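Local atomic coordinates of manganese lipoxygenase (PDB entry 5FX8), a protein that uses a catalytic manganese ion to oxygenate linoleic and alpha-linolenic acids to their 11S- and 13R-hydroperoxides. Residues Asn281-Phe293 / Phe347-Val361. Sequence-based numbering, arbitrary orientation.
Sequences NDLFYSQMYHVLF and FGLPASAAIDFPGSV. With MN (manganese (II) ion), chain I.
F284 and F357 meet as a T-shaped pair: the edge of the F284 ring faces the plane of F357, with centroids 5.7 Å apart and planes at 69°. With CG anti to the backbone N (chi1 174°), the F284 ring reaches the start of helix 351-361, and from the loop just before it L349 lays CD1 over one face, 3.9 Å from the ring centroid, a CH-pi contact. A353 O lies near the plane of the same ring, at its edge. Y285 completes the aromatic cluster obliquely, its CD2 lying 3.7 Å from F357 CZ.

In the tight centre the axes of the short helical segments approach to 8.1 Å and cross at -53°, with A354 and P358 lying against M288. M288, its chain bent at chi2 and chi3, lays SD 3.6 Å from A354 CB, while P358 tucks its ring against the carbonyl of M288, CB to O 3.6 Å. The CA atoms of Y289 and P358 also come close.

The contact of F347, in the loop ahead of the second helix, with L283 is sparse but buried, CE2 to CG 4.2 Å. The more open side is at Y285, Y289 and V361, all partly exposed, where V361 CG1 touches L292 CD1 and the ring edge of Y289.

The CB of H290 points away from segment 347-361. H290 binds manganese through NE2, alongside H294, H478, N482, V618 and a water, while its ND1 donates to Q287 O at 2.7 Å; together the two bonds would limit rotation of the imidazole. The contact itself is almost wholly apolar, with no hydrogen bond between the segments, so van der Waals packing and burial of apolar surface hold helix 351-361 against the metal-bearing helix.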
loop_
_atom_site.group_PDB
_atom_site.type_symbol
_atom_site.label_atom_id
_atom_site.label_comp_id
_atom_site.label_asym_id
_atom_site.label_seq_id
_atom_site.Cartn_x
_atom_site.Cartn_y
_atom_site.Cartn_z
ATOM N N ASN A 281 6.167 19.388 5.375
ATOM C CA ASN A 281 5.721 19.838 4.066
ATOM C C ASN A 281 5.921 18.763 2.999
ATOM O O ASN A 281 5.077 18.590 2.115
ATOM C CB ASN A 281 6.442 21.121 3.693
ATOM C CG ASN A 281 6.112 22.253 4.617
ATOM O OD1 ASN A 281 6.985 22.998 5.046
ATOM N ND2 ASN A 281 4.838 22.393 4.935
ATOM N N ASP A 282 7.020 18.020 3.080
ATOM C CA ASP A 282 7.300 16.961 2.126
ATOM C C ASP A 282 6.315 15.809 2.264
ATOM O O ASP A 282 5.909 15.218 1.261
ATOM C CB ASP A 282 8.735 16.481 2.307
ATOM C CG ASP A 282 9.238 15.721 1.118
ATOM O OD1 ASP A 282 9.397 16.346 0.053
ATOM O OD2 ASP A 282 9.456 14.496 1.243
ATOM N N LEU A 283 5.898 15.491 3.490
ATOM C CA LEU A 283 4.884 14.457 3.674
ATOM C C LEU A 283 3.552 14.882 3.066
ATOM O O LEU A 283 2.890 14.097 2.368
ATOM C CB LEU A 283 4.726 14.132 5.158
ATOM C CG LEU A 283 3.882 12.889 5.480
ATOM C CD1 LEU A 283 4.258 11.624 4.671
ATOM C CD2 LEU A 283 3.964 12.595 6.957
ATOM N N PHE A 284 3.138 16.120 3.323
ATOM C CA PHE A 284 1.936 16.606 2.670
ATOM C C PHE A 284 2.051 16.463 1.163
ATOM O O PHE A 284 1.106 16.020 0.497
ATOM C CB PHE A 284 1.711 18.054 3.060
ATOM C CG PHE A 284 0.589 18.716 2.337
ATOM C CD1 PHE A 284 0.808 19.381 1.138
ATOM C CD2 PHE A 284 -0.675 18.720 2.880
ATOM C CE1 PHE A 284 -0.217 19.996 0.500
ATOM C CE2 PHE A 284 -1.693 19.337 2.250
ATOM C CZ PHE A 284 -1.481 19.977 1.064
ATOM N N TYR A 285 3.211 16.840 0.612
ATOM C CA TYR A 285 3.393 16.803 -0.834
ATOM C C TYR A 285 3.249 15.390 -1.370
ATOM O O TYR A 285 2.542 15.155 -2.347
ATOM C CB TYR A 285 4.756 17.366 -1.223
ATOM C CG TYR A 285 5.060 17.220 -2.704
ATOM C CD1 TYR A 285 5.669 16.074 -3.202
ATOM C CD2 TYR A 285 4.734 18.223 -3.600
ATOM C CE1 TYR A 285 5.925 15.933 -4.533
ATOM C CE2 TYR A 285 5.002 18.094 -4.930
ATOM C CZ TYR A 285 5.596 16.945 -5.389
ATOM O OH TYR A 285 5.873 16.800 -6.722
ATOM N N SER A 286 3.958 14.439 -0.772
ATOM C CA SER A 286 4.006 13.107 -1.343
ATOM C C SER A 286 2.637 12.467 -1.269
ATOM O O SER A 286 2.158 11.848 -2.238
ATOM C CB SER A 286 5.050 12.271 -0.615
ATOM O OG SER A 286 4.561 11.787 0.610
ATOM N N GLN A 287 1.963 12.663 -0.142
ATOM C CA GLN A 287 0.652 12.061 -0.015
ATOM C C GLN A 287 -0.331 12.676 -0.992
ATOM O O GLN A 287 -1.237 11.995 -1.468
ATOM C CB GLN A 287 0.156 12.159 1.424
ATOM C CG GLN A 287 0.961 11.283 2.372
ATOM C CD GLN A 287 1.454 9.983 1.713
ATOM O OE1 GLN A 287 0.664 9.103 1.403
ATOM N NE2 GLN A 287 2.768 9.879 1.496
ATOM N N MET A 288 -0.172 13.943 -1.336
ATOM C CA MET A 288 -1.254 14.504 -2.124
ATOM C C MET A 288 -0.922 14.561 -3.597
ATOM O O MET A 288 -1.816 14.533 -4.445
ATOM C CB MET A 288 -1.625 15.872 -1.574
ATOM C CG MET A 288 -2.328 15.771 -0.244
ATOM S SD MET A 288 -3.701 14.617 -0.326
ATOM C CE MET A 288 -3.149 13.322 0.674
ATOM N N TYR A 289 0.342 14.611 -3.930
ATOM C CA TYR A 289 0.684 14.454 -5.312
ATOM C C TYR A 289 0.412 13.039 -5.793
ATOM O O TYR A 289 0.094 12.869 -6.963
ATOM C CB TYR A 289 2.142 14.842 -5.510
ATOM C CG TYR A 289 2.597 14.761 -6.941
ATOM C CD1 TYR A 289 2.340 15.792 -7.827
ATOM C CD2 TYR A 289 3.290 13.663 -7.399
ATOM C CE1 TYR A 289 2.759 15.727 -9.125
ATOM C CE2 TYR A 289 3.722 13.588 -8.703
ATOM C CZ TYR A 289 3.454 14.622 -9.568
ATOM O OH TYR A 289 3.877 14.550 -10.880
ATOM N N HIS A 290 0.527 12.009 -4.931
ATOM C CA HIS A 290 0.347 10.655 -5.477
ATOM C C HIS A 290 -1.089 10.351 -5.867
ATOM O O HIS A 290 -1.340 9.320 -6.506
ATOM C CB HIS A 290 0.843 9.578 -4.507
ATOM C CG HIS A 290 -0.227 8.963 -3.659
ATOM N ND1 HIS A 290 -0.739 9.604 -2.559
ATOM C CD2 HIS A 290 -0.848 7.757 -3.714
ATOM C CE1 HIS A 290 -1.647 8.835 -1.988
ATOM N NE2 HIS A 290 -1.736 7.708 -2.670
ATOM N N VAL A 291 -2.039 11.206 -5.491
ATOM C CA VAL A 291 -3.383 11.113 -6.041
ATOM C C VAL A 291 -3.319 10.995 -7.555
ATOM O O VAL A 291 -4.063 10.220 -8.168
ATOM C CB VAL A 291 -4.203 12.326 -5.583
ATOM C CG1 VAL A 291 -5.584 12.324 -6.183
ATOM C CG2 VAL A 291 -4.296 12.291 -4.116
ATOM N N LEU A 292 -2.369 11.704 -8.167
ATOM C CA LEU A 292 -2.177 11.638 -9.607
ATOM C C LEU A 292 -1.642 10.275 -10.045
ATOM O O LEU A 292 -2.004 9.779 -11.120
ATOM C CB LEU A 292 -1.262 12.782 -10.041
ATOM C CG LEU A 292 -1.807 14.210 -9.914
ATOM C CD1 LEU A 292 -0.780 15.217 -10.302
ATOM C CD2 LEU A 292 -2.888 14.337 -10.867
ATOM N N PHE A 293 -0.801 9.636 -9.230
ATOM C CA PHE A 293 -0.448 8.249 -9.511
ATOM C C PHE A 293 -1.676 7.363 -9.481
ATOM O O PHE A 293 -1.653 6.281 -10.054
ATOM C CB PHE A 293 0.566 7.671 -8.514
ATOM C CG PHE A 293 1.920 8.339 -8.513
ATOM C CD1 PHE A 293 2.182 9.447 -9.279
ATOM C CD2 PHE A 293 2.938 7.854 -7.716
ATOM C CE1 PHE A 293 3.419 10.050 -9.249
ATOM C CE2 PHE A 293 4.187 8.461 -7.700
ATOM C CZ PHE A 293 4.411 9.552 -8.457
ATOM N N PHE A 347 -3.326 14.997 10.120
ATOM C CA PHE A 347 -2.424 15.909 9.450
ATOM C C PHE A 347 -2.712 17.352 9.840
ATOM O O PHE A 347 -3.786 17.688 10.355
ATOM C CB PHE A 347 -2.528 15.747 7.941
ATOM C CG PHE A 347 -1.927 14.472 7.420
ATOM C CD1 PHE A 347 -2.560 13.258 7.604
ATOM C CD2 PHE A 347 -0.747 14.499 6.711
ATOM C CE1 PHE A 347 -2.006 12.112 7.109
ATOM C CE2 PHE A 347 -0.199 13.357 6.201
ATOM C CZ PHE A 347 -0.821 12.163 6.398
ATOM N N GLY A 348 -1.710 18.200 9.586
ATOM C CA GLY A 348 -1.695 19.608 9.880
ATOM C C GLY A 348 -2.659 20.432 9.064
ATOM O O GLY A 348 -3.448 21.181 9.629
ATOM N N LEU A 349 -2.622 20.295 7.758
ATOM C CA LEU A 349 -3.526 20.991 6.861
ATOM C C LEU A 349 -4.856 20.250 6.730
ATOM O O LEU A 349 -4.889 19.015 6.719
ATOM C CB LEU A 349 -2.892 21.140 5.487
ATOM C CG LEU A 349 -1.596 21.935 5.438
ATOM C CD1 LEU A 349 -1.309 22.320 4.031
ATOM C CD2 LEU A 349 -1.671 23.174 6.283
ATOM N N PRO A 350 -5.962 20.979 6.607
ATOM C CA PRO A 350 -7.276 20.327 6.526
ATOM C C PRO A 350 -7.438 19.563 5.225
ATOM O O PRO A 350 -6.735 19.807 4.240
ATOM C CB PRO A 350 -8.262 21.501 6.587
ATOM C CG PRO A 350 -7.529 22.617 5.968
ATOM C CD PRO A 350 -6.070 22.433 6.397
ATOM N N ALA A 351 -8.417 18.648 5.232
ATOM C CA ALA A 351 -8.706 17.830 4.058
ATOM C C ALA A 351 -9.042 18.675 2.843
ATOM O O ALA A 351 -8.781 18.249 1.711
ATOM C CB ALA A 351 -9.850 16.866 4.338
ATOM N N SER A 352 -9.607 19.867 3.044
ATOM C CA SER A 352 -9.949 20.711 1.908
ATOM C C SER A 352 -8.704 21.184 1.172
ATOM O O SER A 352 -8.724 21.352 -0.057
ATOM C CB SER A 352 -10.754 21.909 2.393
ATOM O OG SER A 352 -10.005 22.589 3.375
ATOM N N ALA A 353 -7.611 21.414 1.912
ATOM C CA ALA A 353 -6.353 21.833 1.300
ATOM C C ALA A 353 -5.649 20.657 0.640
ATOM O O ALA A 353 -5.135 20.778 -0.481
ATOM C CB ALA A 353 -5.452 22.470 2.349
ATOM N N ALA A 354 -5.619 19.512 1.329
ATOM C CA ALA A 354 -5.120 18.276 0.734
ATOM C C ALA A 354 -5.788 17.970 -0.601
ATOM O O ALA A 354 -5.115 17.602 -1.558
ATOM C CB ALA A 354 -5.332 17.106 1.691
ATOM N N ILE A 355 -7.120 18.084 -0.670
ATOM C CA ILE A 355 -7.824 17.778 -1.913
ATOM C C ILE A 355 -7.565 18.861 -2.951
ATOM O O ILE A 355 -7.548 18.581 -4.147
ATOM C CB ILE A 355 -9.332 17.572 -1.639
ATOM C CG1 ILE A 355 -9.589 16.192 -1.060
ATOM C CG2 ILE A 355 -10.160 17.640 -2.897
ATOM C CD1 ILE A 355 -9.303 15.126 -2.037
ATOM N N ASP A 356 -7.347 20.105 -2.522
ATOM C CA ASP A 356 -7.080 21.161 -3.498
ATOM C C ASP A 356 -5.726 20.981 -4.181
ATOM O O ASP A 356 -5.563 21.366 -5.344
ATOM C CB ASP A 356 -7.196 22.527 -2.815
ATOM C CG ASP A 356 -6.667 23.691 -3.666
ATOM O OD1 ASP A 356 -7.406 24.169 -4.558
ATOM O OD2 ASP A 356 -5.534 24.172 -3.407
ATOM N N PHE A 357 -4.756 20.363 -3.509
ATOM C CA PHE A 357 -3.413 20.339 -4.085
ATOM C C PHE A 357 -3.284 19.583 -5.420
ATOM O O PHE A 357 -2.719 20.156 -6.367
ATOM C CB PHE A 357 -2.443 19.813 -3.033
ATOM C CG PHE A 357 -1.041 19.844 -3.477
ATOM C CD1 PHE A 357 -0.334 21.030 -3.476
ATOM C CD2 PHE A 357 -0.425 18.698 -3.915
ATOM C CE1 PHE A 357 0.956 21.070 -3.885
ATOM C CE2 PHE A 357 0.869 18.732 -4.330
ATOM C CZ PHE A 357 1.561 19.918 -4.318
ATOM N N PRO A 358 -3.732 18.328 -5.574
ATOM C CA PRO A 358 -3.565 17.672 -6.890
ATOM C C PRO A 358 -4.345 18.319 -8.025
ATOM O O PRO A 358 -3.933 18.219 -9.189
ATOM C CB PRO A 358 -4.051 16.244 -6.631
ATOM C CG PRO A 358 -4.915 16.371 -5.417
ATOM C CD PRO A 358 -4.250 17.378 -4.577
ATOM N N GLY A 359 -5.481 18.948 -7.727
ATOM C CA GLY A 359 -6.158 19.738 -8.731
ATOM C C GLY A 359 -5.390 20.978 -9.132
ATOM O O GLY A 359 -5.409 21.357 -10.297
ATOM N N SER A 360 -4.731 21.643 -8.185
ATOM C CA SER A 360 -3.861 22.764 -8.544
ATOM C C SER A 360 -2.699 22.319 -9.409
ATOM O O SER A 360 -2.323 23.018 -10.353
ATOM C CB SER A 360 -3.288 23.432 -7.307
ATOM O OG SER A 360 -4.298 23.885 -6.465
ATOM N N VAL A 361 -2.076 21.197 -9.055
ATOM C CA VAL A 361 -1.013 20.655 -9.889
ATOM C C VAL A 361 -1.529 20.412 -11.297
ATOM O O VAL A 361 -0.936 20.863 -12.277
ATOM C CB VAL A 361 -0.442 19.376 -9.261
ATOM C CG1 VAL A 361 0.604 18.755 -10.152
ATOM C CG2 VAL A 361 0.144 19.693 -7.921
HETATM MN MN MN I . -2.398 5.364 -2.869
HETATM O O HOH W 1 -3.961 6.551 -1.436
#